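Local coordinates for protein CRISPR-associated endonuclease Cas9 (Campylobacter jejuni subsp. jejuni serotype O:2, PDB 5X2H) that cuts both strands of invading target DNA as an RNA-guided endonuclease, one with its RuvC-like domain and the other with its HNH domain, at residues A[18-23]-A[466-471]; A[28-33]-A[561-566]; A[662-667]-A[711-716]. All coordinates share one frame; numbering follows the deposited sequence.

Contact 1: A[18-23]-A[466-471]; sequences SSIGWA and RKVLNA. With nucleotides of chain B.
Arg466 NH1 is held between two successive phosphates of the guide RNA: it reaches OP2 of U74 of chain B over 3.0 Å in a nearly straight bond (174°) and makes a weak, bent bond to OP1 of G73 of chain B. NH2 donates to OP1 of U74 of chain B at 2.8 Å, so the guanidinium meets that phosphate edge-on through both amino groups, with the phosphorus in its plane. The Arg466 chain is extended to NE, which is hydrogen-bonded to Leu441 O; together with the phosphate bonds this probably holds the guanidinium's rotation. One residue on, Lys467 bends at chi3 and brings NZ to weak bonds with the phosphate of A78 of chain B. The next residue, Val468, turns to the protein side, where helix 456-476 packs on strand 19-26 of the RNase H-like RuvC sheet. Its CG1 lies 3.6 Å from Trp22 CD1 and 3.9 Å from Trp22 CG, approaching the indole obliquely at its pyrrole part. A chi1 of 59° sets Trp22 CG between N and C, and chi2 of -92° turns this part to the valine. The other methyl, Val468 CG2, meets Ile20 CG2 at 4.2 Å.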
loop_
_atom_site.group_PDB
_atom_site.type_symbol
_atom_site.label_atom_id
_atom_site.label_comp_id
_atom_site.label_asym_id
_atom_site.label_seq_id
_atom_site.Cartn_x
_atom_site.Cartn_y
_atom_site.Cartn_z
ATOM N N SER A 18 3.904 16.252 6.159
ATOM C CA SER A 18 4.966 15.690 6.983
ATOM C C SER A 18 5.277 16.559 8.198
ATOM O O SER A 18 6.324 16.371 8.831
ATOM C CB SER A 18 6.238 15.487 6.156
ATOM O OG SER A 18 6.600 16.679 5.484
ATOM N N SER A 19 4.399 17.498 8.547
ATOM C CA SER A 19 4.661 18.403 9.654
ATOM C C SER A 19 3.357 18.735 10.363
ATOM O O SER A 19 2.276 18.674 9.772
ATOM C CB SER A 19 5.340 19.691 9.173
ATOM O OG SER A 19 4.558 20.338 8.185
ATOM N N ILE A 20 3.475 19.087 11.641
ATOM C CA ILE A 20 2.351 19.519 12.465
ATOM C C ILE A 20 2.784 20.781 13.193
ATOM O O ILE A 20 3.577 20.712 14.140
ATOM C CB ILE A 20 1.909 18.447 13.468
ATOM C CG1 ILE A 20 1.413 17.197 12.747
ATOM C CG2 ILE A 20 0.824 18.998 14.378
ATOM C CD1 ILE A 20 0.140 17.415 11.974
ATOM N N GLY A 21 2.276 21.929 12.754
ATOM C CA GLY A 21 2.481 23.173 13.473
ATOM C C GLY A 21 1.320 23.434 14.417
ATOM O O GLY A 21 0.160 23.243 14.061
ATOM N N TRP A 22 1.646 23.867 15.633
ATOM C CA TRP A 22 0.633 24.067 16.657
ATOM C C TRP A 22 0.941 25.319 17.465
ATOM O O TRP A 22 2.103 25.651 17.711
ATOM C CB TRP A 22 0.525 22.855 17.590
ATOM C CG TRP A 22 1.798 22.523 18.306
ATOM C CD1 TRP A 22 2.770 21.657 17.893
ATOM C CD2 TRP A 22 2.238 23.047 19.565
ATOM N NE1 TRP A 22 3.786 21.609 18.815
ATOM C CE2 TRP A 22 3.485 22.454 19.851
ATOM C CE3 TRP A 22 1.699 23.961 20.477
ATOM C CZ2 TRP A 22 4.201 22.745 21.010
ATOM C CZ3 TRP A 22 2.412 24.249 21.626
ATOM C CH2 TRP A 22 3.650 23.643 21.884
ATOM N N ALA A 23 -0.122 26.005 17.880
ATOM C CA ALA A 23 -0.022 27.200 18.702
ATOM C C ALA A 23 -1.125 27.173 19.748
ATOM O O ALA A 23 -2.211 26.637 19.512
ATOM C CB ALA A 23 -0.121 28.478 17.859
ATOM N N ARG A 466 -3.247 13.622 16.642
ATOM C CA ARG A 466 -3.784 13.179 17.924
ATOM C C ARG A 466 -2.722 13.226 19.015
ATOM O O ARG A 466 -2.993 13.676 20.134
ATOM C CB ARG A 466 -4.357 11.768 17.796
ATOM C CG ARG A 466 -4.617 11.098 19.133
ATOM C CD ARG A 466 -5.277 9.743 18.973
ATOM N NE ARG A 466 -5.532 9.121 20.269
ATOM C CZ ARG A 466 -4.694 8.284 20.872
ATOM N NH1 ARG A 466 -3.546 7.962 20.290
ATOM N NH2 ARG A 466 -5.003 7.768 22.053
ATOM N N LYS A 467 -1.507 12.769 18.704
ATOM C CA LYS A 467 -0.445 12.745 19.704
ATOM C C LYS A 467 -0.112 14.149 20.189
ATOM O O LYS A 467 0.029 14.379 21.396
ATOM C CB LYS A 467 0.796 12.063 19.129
ATOM C CG LYS A 467 2.000 12.081 20.059
ATOM C CD LYS A 467 3.192 11.357 19.447
ATOM C CE LYS A 467 2.880 9.892 19.197
ATOM N NZ LYS A 467 4.093 9.129 18.807
ATOM N N VAL A 468 0.003 15.105 19.265
ATOM C CA VAL A 468 0.324 16.476 19.650
ATOM C C VAL A 468 -0.829 17.101 20.424
ATOM O O VAL A 468 -0.616 17.780 21.436
ATOM C CB VAL A 468 0.690 17.307 18.406
ATOM C CG1 VAL A 468 0.848 18.776 18.772
ATOM C CG2 VAL A 468 1.970 16.782 17.780
ATOM N N LEU A 469 -2.065 16.881 19.970
ATOM C CA LEU A 469 -3.223 17.448 20.655
ATOM C C LEU A 469 -3.351 16.895 22.069
ATOM O O LEU A 469 -3.541 17.651 23.029
ATOM C CB LEU A 469 -4.498 17.175 19.854
ATOM C CG LEU A 469 -5.825 17.451 20.574
ATOM C CD1 LEU A 469 -5.974 18.927 20.926
ATOM C CD2 LEU A 469 -7.004 16.976 19.740
ATOM N N ASN A 470 -3.248 15.572 22.219
ATOM C CA ASN A 470 -3.391 14.972 23.542
ATOM C C ASN A 470 -2.258 15.381 24.475
ATOM O O ASN A 470 -2.472 15.509 25.687
ATOM C CB ASN A 470 -3.474 13.450 23.425
ATOM C CG ASN A 470 -4.820 12.983 22.894
ATOM O OD1 ASN A 470 -5.788 13.742 22.887
ATOM N ND2 ASN A 470 -4.887 11.732 22.451
ATOM N N ALA A 471 -1.054 15.596 23.937
ATOM C CA ALA A 471 0.038 16.103 24.763
ATOM C C ALA A 471 -0.261 17.508 25.265
ATOM O O ALA A 471 0.035 17.838 26.420
ATOM C CB ALA A 471 1.350 16.080 23.980
ATOM P P U B 74 -2.493 5.380 22.789
ATOM O OP1 U B 74 -3.482 6.046 23.673
ATOM O OP2 U B 74 -1.718 6.200 21.825
ATOM O "O5'" U B 74 -1.456 4.579 23.696
ATOM C "C5'" U B 74 -1.901 3.660 24.684
ATOM C "C4'" U B 74 -0.781 2.767 25.159
ATOM O "O4'" U B 74 -0.218 2.043 24.036
ATOM C "C3'" U B 74 0.414 3.466 25.790
ATOM O "O3'" U B 74 0.195 3.781 27.155
ATOM C "C2'" U B 74 1.547 2.466 25.581
ATOM O "O2'" U B 74 1.532 1.469 26.592
ATOM C "C1'" U B 74 1.159 1.814 24.250
ATOM N N1 U B 74 1.928 2.347 23.102
ATOM C C2 U B 74 3.179 1.806 22.872
ATOM O O2 U B 74 3.659 0.933 23.572
ATOM N N3 U B 74 3.852 2.325 21.793
ATOM C C4 U B 74 3.407 3.310 20.936
ATOM O O4 U B 74 4.129 3.677 20.006
ATOM C C5 U B 74 2.102 3.816 21.239
ATOM C C6 U B 74 1.425 3.330 22.283
ATOM P P G B 73 -2.009 5.704 17.020
ATOM O OP1 G B 73 -2.757 6.930 17.391
ATOM O OP2 G B 73 -0.552 5.775 16.740
ATOM O "O5'" G B 73 -2.202 4.621 18.172
ATOM C "C5'" G B 73 -3.480 4.361 18.729
ATOM C "C4'" G B 73 -3.423 3.234 19.729
ATOM O "O4'" G B 73 -2.810 2.071 19.117
ATOM C "C3'" G B 73 -2.583 3.480 20.974
ATOM O "O3'" G B 73 -3.265 4.234 21.963
ATOM C "C2'" G B 73 -2.237 2.066 21.424
ATOM O "O2'" G B 73 -3.328 1.479 22.114
ATOM C "C1'" G B 73 -2.075 1.350 20.082
ATOM N N9 G B 73 -0.664 1.285 19.655
ATOM C C8 G B 73 -0.057 2.022 18.669
ATOM N N7 G B 73 1.207 1.734 18.528
ATOM C C5 G B 73 1.449 0.750 19.478
ATOM C C6 G B 73 2.641 0.048 19.800
ATOM O O6 G B 73 3.760 0.162 19.289
ATOM N N1 G B 73 2.439 -0.868 20.828
ATOM C C2 G B 73 1.243 -1.081 21.469
ATOM N N2 G B 73 1.240 -2.005 22.440
ATOM N N3 G B 73 0.129 -0.432 21.179
ATOM C C4 G B 73 0.302 0.461 20.181
ATOM P P A B 78 7.369 8.838 20.334
ATOM O OP1 A B 78 7.334 9.878 19.273
ATOM O OP2 A B 78 6.197 8.644 21.227
ATOM O "O5'" A B 78 7.680 7.445 19.632
ATOM C "C5'" A B 78 8.859 7.264 18.860
ATOM C "C4'" A B 78 9.209 5.804 18.725
ATOM O "O4'" A B 78 9.210 5.191 20.045
ATOM C "C3'" A B 78 8.240 4.977 17.881
ATOM O "O3'" A B 78 8.967 3.913 17.271
ATOM C "C2'" A B 78 7.315 4.392 18.937
ATOM O "O2'" A B 78 6.613 3.235 18.538
ATOM C "C1'" A B 78 8.308 4.102 20.055
ATOM N N9 A B 78 7.699 3.983 21.379
ATOM C C8 A B 78 6.625 4.673 21.878
ATOM N N7 A B 78 6.300 4.320 23.095
ATOM C C5 A B 78 7.214 3.327 23.412
ATOM C C6 A B 78 7.399 2.544 24.563
ATOM N N6 A B 78 6.640 2.649 25.657
ATOM N N1 A B 78 8.407 1.642 24.558
ATOM C C2 A B 78 9.171 1.539 23.461
ATOM N N3 A B 78 9.095 2.216 22.318
ATOM C C4 A B 78 8.082 3.102 22.360
#

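Contact 2: A[28-33]-A[561-566]; sequences DELKDC and DAVIIA
Leu30 and Cys33 reach the same methyl group, CG2 of Val563, although residues three apart in a regular strand would fall on opposite faces. A classic beta bulge explains the exception: Lys31 and Asp32 both face Phe24 of the neighbouring strand 19-26, and the extra residue resets the alternation. Leu30 CD2 lies 3.9 Å from Val563 CG2, the two side chains crossing at about a right angle; the leucine leaves its backbone toward the helix, and chi1 of -172° carries CD2 to the valine methyl. Cys33 SG approaches the same methyl at 3.6 Å. Val563 is directed toward the strand, and CG2 is the branch that both residues reach. At the bulge, Cys33 N donates to Asp32 OD1 at 2.8 Å with a bent angle of 132°, meeting the oxygen on its anti side and 30° out of the carboxylate plane, while Asp32 OD2 is bonded to Tyr476 OH. Val617 of helix 615-622 touches both Leu30 and Val563. With no hydrogen bond between the two segments, the strand and helix 557-566 of the RuvC domain meet here through apolar surfaces, so their fit probably depends on shape rather than on directed bonds.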
loop_
_atom_site.group_PDB
_atom_site.type_symbol
_atom_site.label_atom_id
_atom_site.label_comp_id
_atom_site.label_asym_id
_atom_site.label_seq_id
_atom_site.Cartn_x
_atom_site.Cartn_y
_atom_site.Cartn_z
ATOM N N ASP A 28 -6.234 36.172 24.197
ATOM C CA ASP A 28 -5.580 36.808 23.054
ATOM C C ASP A 28 -4.060 36.847 23.203
ATOM O O ASP A 28 -3.387 37.624 22.518
ATOM C CB ASP A 28 -6.129 38.221 22.818
ATOM C CG ASP A 28 -6.361 38.522 21.349
ATOM O OD1 ASP A 28 -6.181 37.609 20.516
ATOM O OD2 ASP A 28 -6.726 39.674 21.029
ATOM N N GLU A 29 -3.502 36.014 24.080
ATOM C CA GLU A 29 -2.074 35.998 24.374
ATOM C C GLU A 29 -1.474 34.673 23.931
ATOM O O GLU A 29 -1.942 33.605 24.345
ATOM C CB GLU A 29 -1.817 36.209 25.867
ATOM C CG GLU A 29 -1.059 37.476 26.205
ATOM C CD GLU A 29 0.189 37.198 27.015
ATOM O OE1 GLU A 29 1.296 37.232 26.437
ATOM O OE2 GLU A 29 0.062 36.933 28.230
ATOM N N LEU A 30 -0.433 34.741 23.104
ATOM C CA LEU A 30 0.249 33.535 22.658
ATOM C C LEU A 30 1.072 32.948 23.799
ATOM O O LEU A 30 1.917 33.632 24.385
ATOM C CB LEU A 30 1.142 33.845 21.458
ATOM C CG LEU A 30 1.776 32.632 20.778
ATOM C CD1 LEU A 30 0.703 31.652 20.328
ATOM C CD2 LEU A 30 2.639 33.066 19.602
ATOM N N LYS A 31 0.826 31.678 24.113
ATOM C CA LYS A 31 1.425 31.022 25.269
ATOM C C LYS A 31 2.484 29.991 24.911
ATOM O O LYS A 31 3.476 29.864 25.630
ATOM C CB LYS A 31 0.336 30.345 26.111
ATOM C CG LYS A 31 -0.823 31.260 26.481
ATOM C CD LYS A 31 -0.473 32.187 27.636
ATOM C CE LYS A 31 -0.421 31.431 28.956
ATOM N NZ LYS A 31 -0.315 32.354 30.123
ATOM N N ASP A 32 2.306 29.246 23.820
ATOM C CA ASP A 32 3.227 28.170 23.487
ATOM C C ASP A 32 3.233 27.952 21.980
ATOM O O ASP A 32 2.251 28.239 21.292
ATOM C CB ASP A 32 2.849 26.876 24.219
ATOM C CG ASP A 32 4.034 25.956 24.432
ATOM O OD1 ASP A 32 5.104 26.217 23.843
ATOM O OD2 ASP A 32 3.896 24.976 25.194
ATOM N N CYS A 33 4.354 27.437 21.478
ATOM C CA CYS A 33 4.546 27.205 20.053
ATOM C C CYS A 33 5.385 25.951 19.853
ATOM O O CYS A 33 6.130 25.532 20.742
ATOM C CB CYS A 33 5.229 28.398 19.374
ATOM S SG CYS A 33 4.112 29.558 18.580
ATOM N N ASP A 561 2.498 29.741 10.787
ATOM C CA ASP A 561 1.203 29.486 10.168
ATOM C C ASP A 561 0.162 29.121 11.217
ATOM O O ASP A 561 -0.973 29.603 11.163
ATOM C CB ASP A 561 1.325 28.379 9.119
ATOM C CG ASP A 561 2.256 28.754 7.982
ATOM O OD1 ASP A 561 2.478 29.964 7.765
ATOM O OD2 ASP A 561 2.767 27.838 7.303
ATOM N N ALA A 562 0.534 28.282 12.188
ATOM C CA ALA A 562 -0.391 27.933 13.262
ATOM C C ALA A 562 -0.738 29.153 14.106
ATOM O O ALA A 562 -1.869 29.281 14.589
ATOM C CB ALA A 562 0.205 26.827 14.132
ATOM N N VAL A 563 0.224 30.059 14.297
ATOM C CA VAL A 563 -0.081 31.323 14.959
ATOM C C VAL A 563 -1.092 32.115 14.142
ATOM O O VAL A 563 -1.961 32.797 14.701
ATOM C CB VAL A 563 1.215 32.123 15.204
ATOM C CG1 VAL A 563 0.902 33.494 15.782
ATOM C CG2 VAL A 563 2.139 31.358 16.134
ATOM N N ILE A 564 -1.014 32.024 12.813
ATOM C CA ILE A 564 -1.997 32.687 11.964
ATOM C C ILE A 564 -3.355 32.007 12.086
ATOM O O ILE A 564 -4.394 32.676 12.137
ATOM C CB ILE A 564 -1.508 32.721 10.504
ATOM C CG1 ILE A 564 -0.327 33.682 10.358
ATOM C CG2 ILE A 564 -2.638 33.120 9.562
ATOM C CD1 ILE A 564 0.191 33.797 8.941
ATOM N N ILE A 565 -3.372 30.671 12.145
ATOM C CA ILE A 565 -4.638 29.945 12.238
ATOM C C ILE A 565 -5.384 30.333 13.508
ATOM O O ILE A 565 -6.619 30.413 13.521
ATOM C CB ILE A 565 -4.404 28.422 12.173
ATOM C CG1 ILE A 565 -3.538 28.042 10.973
ATOM C CG2 ILE A 565 -5.727 27.680 12.090
ATOM C CD1 ILE A 565 -4.036 28.585 9.667
ATOM N N ALA A 566 -4.649 30.586 14.593
ATOM C CA ALA A 566 -5.279 30.946 15.857
ATOM C C ALA A 566 -5.866 32.351 15.837
ATOM O O ALA A 566 -6.774 32.639 16.623
ATOM C CB ALA A 566 -4.273 30.819 17.001
#

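Contact 3: A[662-667]-A[711-716]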
loop_
_atom_site.group_PDB
_atom_site.type_symbol
_atom_site.label_atom_id
_atom_site.label_comp_id
_atom_site.label_asym_id
_atom_site.label_seq_id
_atom_site.Cartn_x
_atom_site.Cartn_y
_atom_site.Cartn_z
ATOM N N ALA A 662 34.374 -9.678 5.133
ATOM C CA ALA A 662 33.207 -8.807 5.087
ATOM C C ALA A 662 31.931 -9.581 5.391
ATOM O O ALA A 662 31.031 -9.067 6.064
ATOM C CB ALA A 662 33.110 -8.133 3.721
ATOM N N LEU A 663 31.837 -10.819 4.904
ATOM C CA LEU A 663 30.677 -11.644 5.223
ATOM C C LEU A 663 30.618 -11.951 6.713
ATOM O O LEU A 663 29.537 -11.938 7.312
ATOM C CB LEU A 663 30.708 -12.938 4.409
ATOM C CG LEU A 663 30.353 -12.791 2.930
ATOM C CD1 LEU A 663 30.614 -14.090 2.173
ATOM C CD2 LEU A 663 28.897 -12.362 2.788
ATOM N N GLU A 664 31.770 -12.212 7.332
ATOM C CA GLU A 664 31.785 -12.529 8.753
ATOM C C GLU A 664 31.436 -11.322 9.615
ATOM O O GLU A 664 30.968 -11.499 10.745
ATOM C CB GLU A 664 33.152 -13.080 9.161
ATOM C CG GLU A 664 33.068 -14.085 10.298
ATOM C CD GLU A 664 34.353 -14.194 11.094
ATOM O OE1 GLU A 664 35.445 -14.212 10.485
ATOM O OE2 GLU A 664 34.263 -14.260 12.340
ATOM N N LEU A 665 31.644 -10.107 9.108
ATOM C CA LEU A 665 31.368 -8.893 9.862
ATOM C C LEU A 665 30.000 -8.295 9.567
ATOM O O LEU A 665 29.561 -7.403 10.301
ATOM C CB LEU A 665 32.448 -7.841 9.581
ATOM C CG LEU A 665 33.841 -8.148 10.129
ATOM C CD1 LEU A 665 34.870 -7.199 9.539
ATOM C CD2 LEU A 665 33.843 -8.059 11.643
ATOM N N GLY A 666 29.320 -8.756 8.522
ATOM C CA GLY A 666 28.034 -8.205 8.158
ATOM C C GLY A 666 28.085 -7.018 7.224
ATOM O O GLY A 666 27.048 -6.382 7.006
ATOM N N LYS A 667 29.259 -6.690 6.675
ATOM C CA LYS A 667 29.347 -5.602 5.706
ATOM C C LYS A 667 28.641 -5.960 4.407
ATOM O O LYS A 667 28.214 -5.069 3.664
ATOM C CB LYS A 667 30.813 -5.252 5.441
ATOM C CG LYS A 667 31.559 -4.741 6.665
ATOM C CD LYS A 667 33.050 -4.616 6.395
ATOM C CE LYS A 667 33.328 -3.668 5.240
ATOM N NZ LYS A 667 32.896 -2.280 5.546
ATOM N N PRO A 711 24.718 -8.005 16.850
ATOM C CA PRO A 711 26.162 -7.863 16.620
ATOM C C PRO A 711 26.849 -7.265 17.839
ATOM O O PRO A 711 26.249 -6.512 18.609
ATOM C CB PRO A 711 26.245 -6.925 15.408
ATOM C CG PRO A 711 24.875 -6.973 14.778
ATOM C CD PRO A 711 23.919 -7.211 15.904
ATOM N N ASN A 712 28.126 -7.619 18.017
ATOM C CA ASN A 712 28.860 -7.183 19.198
ATOM C C ASN A 712 30.271 -6.698 18.868
ATOM O O ASN A 712 31.133 -6.672 19.756
ATOM C CB ASN A 712 28.930 -8.314 20.231
ATOM C CG ASN A 712 29.176 -7.804 21.639
ATOM O OD1 ASN A 712 28.699 -6.733 22.014
ATOM N ND2 ASN A 712 29.936 -8.564 22.421
ATOM N N LYS A 713 30.535 -6.312 17.625
ATOM C CA LYS A 713 31.850 -5.839 17.219
ATOM C C LYS A 713 31.734 -4.418 16.693
ATOM O O LYS A 713 30.907 -4.141 15.818
ATOM C CB LYS A 713 32.466 -6.757 16.161
ATOM C CG LYS A 713 32.880 -8.115 16.703
ATOM C CD LYS A 713 33.655 -8.913 15.671
ATOM C CE LYS A 713 34.194 -10.208 16.259
ATOM N NZ LYS A 713 35.029 -10.955 15.276
ATOM N N ALA A 714 32.558 -3.524 17.233
ATOM C CA ALA A 714 32.558 -2.131 16.817
ATOM C C ALA A 714 33.459 -1.932 15.606
ATOM O O ALA A 714 34.485 -2.600 15.451
ATOM C CB ALA A 714 33.015 -1.224 17.961
ATOM N N VAL A 715 33.068 -0.986 14.751
ATOM C CA VAL A 715 33.795 -0.742 13.513
ATOM C C VAL A 715 35.163 -0.145 13.815
ATOM O O VAL A 715 35.306 0.739 14.671
ATOM C CB VAL A 715 32.984 0.183 12.588
ATOM C CG1 VAL A 715 33.750 0.449 11.295
ATOM C CG2 VAL A 715 31.621 -0.429 12.292
ATOM N N ALA A 716 36.178 -0.636 13.110
ATOM C CA ALA A 716 37.515 -0.065 13.132
ATOM C C ALA A 716 37.864 0.405 11.729
ATOM O O ALA A 716 37.512 -0.249 10.742
ATOM C CB ALA A 716 38.550 -1.081 13.623
#
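Helix 655-665, part of the wedge domain, finishes beside the short strand 713-714, and the contact joins the last helical turn to that strand through Leu665 and Lys713. Their CA atoms are 8.0 Å apart, the nearest such pair across the two segments, and only 80 Å² of surface is buried in all. The touch is apolar despite the lysine: Leu665 CD2 lies 4.1 Å from Lys713 CD, with the two side chains crossing at about a right angle. Lys713 starts toward the helix, CG lying across from its carbonyl carbon (chi1 -70°), and the chain then runs straight to NZ. Its methylene part therefore passes the leucine methyl, and the ammonium group ends near the Glu664 carboxylate. There NZ stops 4.5 Å from Glu664 OE2, beyond salt-bridge range, and any attraction between these opposite charges is probably modest because Glu664 is exposed to solvent. Leu665 also packs on Ile723 and Trp726, so the lysine methylenes are one of several neighbours of this side chain. On the strand side, Ala714 pairs with Ile727 in a two-stranded antiparallel sheet, while Asn712 OD1 and Pro711 O both receive bonds from Arg830. Just past the helix, Lys667 NZ forms a salt bridge with a phosphate of the bound DNA, placing the helix end next to the nucleic acid. Gly666 is the first residue to leave the helical conformation, and its positive phi (88°) ends the helical course. Weak bonds run from Lys667 N to Ala662 O at 3.0 Å and from Gly666 N to Leu663 O at 3.4 Å, the latter competing with a shorter, also weak, Gly666 N to Ala662 O bond. The six-to-one and five-to-two pair, with a glycine of positive phi, is consistent with a Schellman motif at the C-terminal end of a helix.

Overall arrangement
Contacts 1 and 2 belong to one RuvC sheet, on its adjacent strands 19-26 and 29-37; their centres are 13 Å apart, and Trp22 CH2 of the first lies 3.3 Å from Cys33 O of the second. Along the chain their segments alternate, 18-23, 28-33, 466-471, 561-566, so two early strands are covered by helices 456-476 and 557-566 from far later in the sequence, as suits a discontinuous nuclease domain. Residues of strand 19-26 serve both helices: Ile20 and Trp22 face the first, Ala23 the second. Contact 3 follows both in sequence and stands apart, with centres 40 Å from contact 1 and 50 Å from contact 2, in the DNA-contacting wedge region.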